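Heterodimeric restriction endonuclease R.BspD6I small subunit (Bacillus sp., PDB 2P14) serves as the catalytic subunit of a heterodimeric type IIS restriction endonuclease, probably cleaving DNA in complex with its site-specific nickase partner. Local coordinates at residues Asp60-Tyr65 against Gln95-Lys100; Arg27-Leu32 against Ile70-Ser75; Val39-Leu44 against Asn53-Val58. All blocks are in the same frame, centred on the assembly; numbering follows the deposited sequence.

How the interactions relate
The three contacts form a triangle, their centres 13 to 14 Å apart, around one mixed five-stranded sheet consistent with the PD-(D/E)XK nuclease fold of its family. Interaction 1 brings helix 80-98 against strand 61-64, interaction 2 helix 17-32 against strand 69-75, and interaction 3 ties the loop before strand 61-64 to the chain leaving edge strand 37-40. Since strand 61-64 lies between strands 37-40 and 69-75, backbone hydrogen bonds connect interaction 1 with both others: I61 O to I72 N, and D60 O to N41 N. Along the chain, interaction 3 falls between the segments of interaction 2 and closes before interaction 1 opens; interactions 1 and 2 alternate. Helices thus pack on both sheet faces, with interaction 3 at the edge.

Interaction 1: residues Asp60-Tyr65 against Gln95-Lys100; sequences DILVEY and QEYKKK
A helix-on-sheet contact, part polar and part apolar, joins Y97, near the end of helix 80-98, to L62 and E64 of strand 61-64, on one face of a mixed sheet consistent with the PD-(D/E)XK fold of this protein's family. L62 and E64 stand two residues apart on the strand and both point toward the helix, while V63 between them faces away. With CG anti to the backbone N (chi1 -172°), the tyrosine sends its long, flat side chain across the 9.9 Å between the CA atoms of L62 and Y97. Leucine suits its place because both methyls of its branched end, L62 CD1 and CD2, reach Y97 CE1 at 3.9 Å, CD1 obliquely to the ring. E64 offers its carboxylate at the ring's edge, near the ring plane, with the planes 64° apart. S69 OG is a second hydrogen-bond partner of the phenol oxygen, which helps to fix it. A phenylalanine here would probably leave E64 OE2 without its phenol donor and S69 OG without its partner on the ring. K100 lays CD over one face of the same ring. The phenol gives its proton to E64, Y97 OH lying 2.7 Å from OE2 on that oxygen's anti side.

Interaction 2: residues Arg27-Leu32 against Ile70-Ser75; sequences RVFKKL and ILIECS
I70 and I72 meet the ring of F29, which projects from helix 17-32 toward strand 69-75 in a wholly apolar, buried contact. At I70 the touch is light: the end of the chain, CD1, stands 4.1 Å from F29 CE1; the side chains cross at about a right angle, and CD1 comes to the ring obliquely. L71 turns to the other face of the sheet, where it packs on L62 and T106. I72 returns to the helix side and makes the main contact, its side chain and the phenylalanine coming from opposite directions. Its CD1 sits over one face of the ring as a CH-pi contact, 3.8 Å from the F29 centroid and 14° off the ring normal. The methyl lies closest to CE2 (3.7 Å from I72 CD1), and CG1 follows behind it at 4.0 Å from the same F29 atom. I72 has chi2 at 123°, off a staggered value, a strain that the packing on the ring may repay. A beta-branched isoleucine suits a strand, and its longer branch reaches the ring. E73 faces the other way, its carboxylate hydrogen-bonded to H93 ND1 and to the backbone N of D60. The backbone N of C74 bonds D60 OD2, and S75 OG pairs with E86. Side chains thus alternate between the two faces, I70 and I72 toward helix 17-32, L71 and E73 to the other side, as in a central strand of an alpha/beta sheet with helices on both faces, consistent with the PD-(D/E)XK nuclease core of this family.

Interaction 3: residues Val39-Leu44 against Asn53-Val58; sequences VPNFKL and NAIPGV. With SO4 (sulfate ion), chain B; SO4 (sulfate ion), chain C.
N41 grips the loop 53-58 through its side-chain amide, the tight part of an otherwise surface-exposed contact. Its CG is anti to the backbone N (chi1 -178°), which carries the amide into the curve of the type II turn I55-V58. OD1 accepts the backbone N-H of I55 at 2.8 Å. ND2 gives both of its hydrogens: I55 O, 3.0 Å from N41 ND2, is met on a lone pair in the carbonyl plane by a nearly straight bond (166°), whereas V58 O is approached from above its carbonyl plane by a more bent one (135°). A54 completes this side, its small CB only 3.2 Å from N41 O. Toward solvent the fit slackens. K43 CG merely brushes N53 CB at 4.2 Å before its chain turns off. Sulfate ions, probably from the crystallisation liquor, lie on the loop's outer side: one takes the backbone N-H groups of N53 and A54, the other takes that of G57 and is also hydrogen-bonded to H93 NE2. G57, third in the turn, has the positive phi that glycine adopts easily. Asparagine suits its position because one neutral group both accepts and donates, satisfying three backbone polar groups of an irregular loop without burying a charge.

Interaction 1: residues Asp60-Tyr65 against Gln95-Lys100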
# COMPACT_ATOMS: atom_id res chain seq x y z
N ASP A 60 -8.60 0.81 2.53
CA ASP A 60 -8.71 -0.66 2.47
C ASP A 60 -8.17 -1.37 3.70
O ASP A 60 -8.78 -2.32 4.20
CB ASP A 60 -7.98 -1.23 1.23
CG ASP A 60 -8.61 -0.78 -0.08
OD1 ASP A 60 -9.74 -0.30 -0.10
OD2 ASP A 60 -7.94 -0.90 -1.13
N ILE A 61 -7.02 -0.91 4.21
CA ILE A 61 -6.36 -1.50 5.38
C ILE A 61 -5.67 -0.36 6.11
O ILE A 61 -5.10 0.52 5.48
CB ILE A 61 -5.27 -2.55 5.01
CG1 ILE A 61 -5.85 -3.62 4.08
CG2 ILE A 61 -4.68 -3.22 6.26
CD1 ILE A 61 -4.77 -4.28 3.20
N LEU A 62 -5.78 -0.38 7.43
CA LEU A 62 -4.99 0.55 8.25
C LEU A 62 -4.11 -0.28 9.17
O LEU A 62 -4.60 -1.21 9.81
CB LEU A 62 -5.89 1.44 9.12
CG LEU A 62 -5.20 2.31 10.17
CD1 LEU A 62 -4.34 3.42 9.48
CD2 LEU A 62 -6.29 2.89 11.11
N VAL A 63 -2.81 0.04 9.21
CA VAL A 63 -1.95 -0.56 10.24
C VAL A 63 -1.36 0.59 11.09
O VAL A 63 -0.77 1.55 10.57
CB VAL A 63 -0.84 -1.46 9.63
CG1 VAL A 63 0.12 -0.66 8.81
CG2 VAL A 63 -0.08 -2.24 10.71
N GLU A 64 -1.60 0.50 12.41
CA GLU A 64 -1.09 1.52 13.31
C GLU A 64 0.07 0.95 14.10
O GLU A 64 -0.08 -0.01 14.82
CB GLU A 64 -2.19 2.00 14.25
CG GLU A 64 -3.28 2.72 13.50
CD GLU A 64 -4.36 3.31 14.40
OE1 GLU A 64 -4.74 2.63 15.40
OE2 GLU A 64 -4.84 4.41 14.07
N TYR A 65 1.25 1.53 13.92
CA TYR A 65 2.40 1.14 14.70
C TYR A 65 2.59 2.17 15.80
O TYR A 65 1.88 3.18 15.86
CB TYR A 65 3.63 1.11 13.83
CG TYR A 65 3.55 0.09 12.72
CD1 TYR A 65 3.62 -1.29 13.01
CD2 TYR A 65 3.41 0.50 11.39
CE1 TYR A 65 3.55 -2.24 12.00
CE2 TYR A 65 3.35 -0.45 10.36
CZ TYR A 65 3.41 -1.82 10.66
OH TYR A 65 3.35 -2.74 9.62
N GLN A 95 -5.92 12.36 3.94
CA GLN A 95 -6.23 13.68 4.50
C GLN A 95 -7.07 13.52 5.75
O GLN A 95 -6.81 14.13 6.79
CB GLN A 95 -7.02 14.52 3.48
CG GLN A 95 -6.21 15.09 2.35
CD GLN A 95 -7.07 15.83 1.34
OE1 GLN A 95 -8.27 15.56 1.20
NE2 GLN A 95 -6.45 16.74 0.60
N GLU A 96 -8.08 12.67 5.65
CA GLU A 96 -8.95 12.44 6.80
C GLU A 96 -8.21 11.88 7.99
O GLU A 96 -8.38 12.33 9.13
CB GLU A 96 -10.11 11.53 6.38
CG GLU A 96 -11.11 12.29 5.51
CD GLU A 96 -11.92 13.33 6.28
OE1 GLU A 96 -12.13 13.16 7.50
OE2 GLU A 96 -12.36 14.32 5.65
N TYR A 97 -7.37 10.87 7.74
CA TYR A 97 -6.64 10.27 8.84
C TYR A 97 -5.69 11.29 9.46
O TYR A 97 -5.51 11.30 10.69
CB TYR A 97 -5.84 9.04 8.36
CG TYR A 97 -5.22 8.29 9.51
CD1 TYR A 97 -5.94 7.34 10.23
CD2 TYR A 97 -3.90 8.57 9.92
CE1 TYR A 97 -5.38 6.65 11.30
CE2 TYR A 97 -3.32 7.91 10.98
CZ TYR A 97 -4.05 6.95 11.67
OH TYR A 97 -3.49 6.28 12.74
N LYS A 98 -5.05 12.09 8.61
CA LYS A 98 -4.04 13.06 9.10
C LYS A 98 -4.65 14.13 9.99
O LYS A 98 -3.93 14.79 10.74
CB LYS A 98 -3.27 13.68 7.94
CG LYS A 98 -2.34 12.72 7.21
CD LYS A 98 -1.19 12.25 8.06
CE LYS A 98 -0.19 13.37 8.39
NZ LYS A 98 0.67 13.80 7.25
N LYS A 99 -5.97 14.32 9.93
CA LYS A 99 -6.64 15.23 10.88
C LYS A 99 -6.36 14.87 12.34
O LYS A 99 -6.46 15.74 13.24
CB LYS A 99 -8.15 15.27 10.65
CG LYS A 99 -8.56 16.00 9.39
CD LYS A 99 -10.06 15.85 9.15
CE LYS A 99 -10.49 16.21 7.74
NZ LYS A 99 -9.73 17.35 7.14
N LYS A 100 -5.99 13.62 12.59
CA LYS A 100 -5.71 13.11 13.94
C LYS A 100 -4.36 13.58 14.47
O LYS A 100 -4.09 13.47 15.66
CB LYS A 100 -5.74 11.57 13.98
CG LYS A 100 -7.07 10.96 13.53
CD LYS A 100 -6.90 9.46 13.26
CE LYS A 100 -8.20 8.81 12.85
NZ LYS A 100 -9.10 8.74 14.03

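Interaction 2: residues Arg27-Leu32 against Ile70-Ser75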
# COMPACT_ATOMS: atom_id res chain seq x y z
N ARG A 27 -2.90 -10.04 4.77
CA ARG A 27 -2.14 -11.20 5.29
C ARG A 27 -0.65 -10.88 5.45
O ARG A 27 -0.03 -11.33 6.41
CB ARG A 27 -2.31 -12.43 4.39
CG ARG A 27 -3.75 -12.98 4.36
CD ARG A 27 -3.72 -14.47 4.10
NE ARG A 27 -3.23 -14.76 2.77
CZ ARG A 27 -2.82 -15.96 2.34
NH1 ARG A 27 -2.83 -17.03 3.16
NH2 ARG A 27 -2.41 -16.10 1.11
N VAL A 28 -0.07 -10.12 4.51
CA VAL A 28 1.35 -9.73 4.63
C VAL A 28 1.59 -8.93 5.90
O VAL A 28 2.49 -9.24 6.71
CB VAL A 28 1.81 -8.91 3.41
CG1 VAL A 28 3.25 -8.37 3.65
CG2 VAL A 28 1.80 -9.74 2.18
N PHE A 29 0.79 -7.88 6.10
CA PHE A 29 0.94 -7.02 7.28
C PHE A 29 0.61 -7.72 8.61
O PHE A 29 1.28 -7.52 9.62
CB PHE A 29 0.18 -5.72 7.12
CG PHE A 29 0.87 -4.76 6.22
CD1 PHE A 29 1.86 -3.90 6.74
CD2 PHE A 29 0.59 -4.73 4.86
CE1 PHE A 29 2.55 -3.03 5.91
CE2 PHE A 29 1.27 -3.85 4.03
CZ PHE A 29 2.25 -2.99 4.57
N LYS A 30 -0.37 -8.60 8.57
CA LYS A 30 -0.67 -9.39 9.77
C LYS A 30 0.54 -10.27 10.13
O LYS A 30 0.95 -10.37 11.29
CB LYS A 30 -1.92 -10.25 9.53
CG LYS A 30 -2.36 -11.08 10.78
CD LYS A 30 -3.63 -11.86 10.49
CE LYS A 30 -4.00 -12.74 11.67
NZ LYS A 30 -4.44 -11.86 12.79
N LYS A 31 1.14 -10.90 9.11
CA LYS A 31 2.28 -11.80 9.36
C LYS A 31 3.54 -11.03 9.78
O LYS A 31 4.34 -11.53 10.59
CB LYS A 31 2.57 -12.68 8.17
CG LYS A 31 3.48 -13.81 8.57
CD LYS A 31 3.37 -14.99 7.72
CE LYS A 31 4.25 -16.11 8.23
NZ LYS A 31 3.93 -17.34 7.51
N LEU A 32 3.74 -9.84 9.24
CA LEU A 32 4.91 -9.05 9.66
C LEU A 32 4.83 -8.73 11.14
O LEU A 32 5.86 -8.67 11.84
CB LEU A 32 5.01 -7.76 8.85
CG LEU A 32 5.49 -7.89 7.41
CD1 LEU A 32 5.34 -6.58 6.69
CD2 LEU A 32 6.93 -8.41 7.32
N ILE A 70 0.27 3.33 8.58
CA ILE A 70 0.24 3.18 7.13
C ILE A 70 -1.17 2.85 6.71
O ILE A 70 -1.77 1.93 7.27
CB ILE A 70 1.15 2.06 6.60
CG1 ILE A 70 2.57 2.14 7.18
CG2 ILE A 70 1.23 2.11 5.07
CD1 ILE A 70 3.42 0.91 6.81
N LEU A 71 -1.69 3.67 5.81
CA LEU A 71 -2.98 3.35 5.17
C LEU A 71 -2.59 2.60 3.92
O LEU A 71 -1.80 3.09 3.12
CB LEU A 71 -3.73 4.61 4.80
CG LEU A 71 -4.45 5.38 5.91
CD1 LEU A 71 -3.40 6.00 6.83
CD2 LEU A 71 -5.32 6.45 5.34
N ILE A 72 -3.17 1.42 3.70
CA ILE A 72 -2.82 0.62 2.55
C ILE A 72 -4.03 0.56 1.62
O ILE A 72 -5.15 0.20 2.04
CB ILE A 72 -2.34 -0.77 2.94
CG1 ILE A 72 -1.11 -0.68 3.88
CG2 ILE A 72 -1.93 -1.52 1.69
CD1 ILE A 72 -1.32 -1.39 5.16
N GLU A 73 -3.81 0.99 0.38
CA GLU A 73 -4.85 1.07 -0.65
C GLU A 73 -4.44 0.12 -1.77
O GLU A 73 -3.35 0.25 -2.28
CB GLU A 73 -4.99 2.50 -1.18
CG GLU A 73 -5.20 3.53 -0.07
CD GLU A 73 -6.60 3.61 0.47
OE1 GLU A 73 -7.44 2.68 0.31
OE2 GLU A 73 -6.86 4.63 1.10
N CYS A 74 -5.31 -0.82 -2.13
CA CYS A 74 -4.98 -1.86 -3.09
C CYS A 74 -5.88 -1.69 -4.31
O CYS A 74 -7.09 -1.51 -4.17
CB CYS A 74 -5.29 -3.24 -2.47
SG CYS A 74 -4.21 -3.56 -1.04
N SER A 75 -5.29 -1.75 -5.50
CA SER A 75 -6.10 -1.72 -6.71
C SER A 75 -5.48 -2.52 -7.84
O SER A 75 -4.29 -2.39 -8.11
CB SER A 75 -6.27 -0.28 -7.20
OG SER A 75 -7.17 -0.29 -8.31

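Interaction 3: residues Val39-Leu44 against Asn53-Val58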
# COMPACT_ATOMS: atom_id res chain seq x y z
N VAL A 39 -6.48 -2.96 10.90
CA VAL A 39 -7.93 -2.86 10.62
C VAL A 39 -8.18 -3.10 9.13
O VAL A 39 -7.91 -2.20 8.31
CB VAL A 39 -8.48 -1.48 11.04
CG1 VAL A 39 -10.01 -1.47 10.95
CG2 VAL A 39 -8.05 -1.14 12.44
N PRO A 40 -8.63 -4.31 8.76
CA PRO A 40 -9.04 -4.57 7.39
C PRO A 40 -10.44 -4.04 7.14
O PRO A 40 -11.37 -4.37 7.89
CB PRO A 40 -9.00 -6.10 7.29
CG PRO A 40 -9.34 -6.58 8.68
CD PRO A 40 -8.76 -5.51 9.62
N ASN A 41 -10.58 -3.19 6.13
CA ASN A 41 -11.91 -2.70 5.77
C ASN A 41 -12.61 -3.62 4.77
O ASN A 41 -12.89 -3.23 3.64
CB ASN A 41 -11.85 -1.25 5.27
CG ASN A 41 -13.21 -0.69 4.93
OD1 ASN A 41 -14.21 -1.19 5.48
ND2 ASN A 41 -13.28 0.32 4.10
N PHE A 42 -12.86 -4.85 5.21
CA PHE A 42 -13.59 -5.84 4.42
C PHE A 42 -13.92 -6.96 5.39
O PHE A 42 -13.40 -7.01 6.52
CB PHE A 42 -12.77 -6.35 3.20
CG PHE A 42 -11.36 -6.81 3.54
CD1 PHE A 42 -11.12 -8.12 3.98
CD2 PHE A 42 -10.28 -5.95 3.40
CE1 PHE A 42 -9.83 -8.55 4.28
CE2 PHE A 42 -8.98 -6.38 3.72
CZ PHE A 42 -8.77 -7.66 4.14
N LYS A 43 -14.78 -7.87 4.94
CA LYS A 43 -15.21 -8.98 5.79
C LYS A 43 -14.83 -10.33 5.22
O LYS A 43 -14.54 -10.47 4.03
CB LYS A 43 -16.73 -8.92 6.01
CG LYS A 43 -17.20 -7.60 6.59
CD LYS A 43 -16.69 -7.36 8.04
CE LYS A 43 -17.48 -8.22 9.05
NZ LYS A 43 -17.07 -8.04 10.48
N LEU A 44 -14.85 -11.33 6.08
CA LEU A 44 -14.63 -12.70 5.65
C LEU A 44 -15.92 -13.47 5.81
O LEU A 44 -16.72 -13.21 6.72
CB LEU A 44 -13.56 -13.36 6.50
CG LEU A 44 -12.21 -12.70 6.72
CD1 LEU A 44 -11.36 -13.69 7.49
CD2 LEU A 44 -11.54 -12.36 5.39
N ASN A 53 -17.60 -6.12 1.17
CA ASN A 53 -18.47 -5.44 2.12
C ASN A 53 -17.73 -4.34 2.90
O ASN A 53 -17.88 -4.18 4.12
CB ASN A 53 -19.18 -6.42 3.07
CG ASN A 53 -20.33 -7.16 2.40
OD1 ASN A 53 -20.72 -6.83 1.28
ND2 ASN A 53 -20.86 -8.16 3.09
N ALA A 54 -16.96 -3.57 2.16
CA ALA A 54 -16.18 -2.47 2.75
C ALA A 54 -17.08 -1.33 3.22
O ALA A 54 -18.14 -1.07 2.63
CB ALA A 54 -15.20 -1.94 1.76
N ILE A 55 -16.63 -0.62 4.24
CA ILE A 55 -17.29 0.63 4.62
C ILE A 55 -16.90 1.72 3.60
O ILE A 55 -15.71 1.99 3.39
CB ILE A 55 -16.82 1.07 6.03
CG1 ILE A 55 -17.18 0.00 7.06
CG2 ILE A 55 -17.42 2.47 6.39
CD1 ILE A 55 -16.56 0.24 8.41
N PRO A 56 -17.86 2.39 2.95
CA PRO A 56 -17.52 3.53 2.10
C PRO A 56 -16.73 4.62 2.84
O PRO A 56 -17.01 4.89 4.01
CB PRO A 56 -18.88 4.09 1.67
CG PRO A 56 -19.80 2.92 1.79
CD PRO A 56 -19.31 2.10 2.95
N GLY A 57 -15.78 5.22 2.13
CA GLY A 57 -15.03 6.36 2.62
C GLY A 57 -13.87 6.06 3.54
O GLY A 57 -13.28 6.99 4.07
N VAL A 58 -13.54 4.78 3.70
CA VAL A 58 -12.45 4.31 4.59
C VAL A 58 -11.42 3.52 3.78
O VAL A 58 -11.78 2.70 2.93
CB VAL A 58 -13.02 3.46 5.72
CG1 VAL A 58 -11.89 2.88 6.62
CG2 VAL A 58 -14.00 4.33 6.55
S SO4 B . -17.47 -4.26 -1.55
O1 SO4 B . -16.75 -4.02 -2.79
O2 SO4 B . -18.59 -3.32 -1.38
O3 SO4 B . -16.50 -4.07 -0.46
O4 SO4 B . -17.98 -5.65 -1.56
S SO4 C . -14.11 5.08 -1.03
O1 SO4 C . -13.84 6.27 -0.21
O2 SO4 C . -14.25 5.50 -2.43
O3 SO4 C . -15.34 4.43 -0.55
O4 SO4 C . -12.98 4.16 -0.90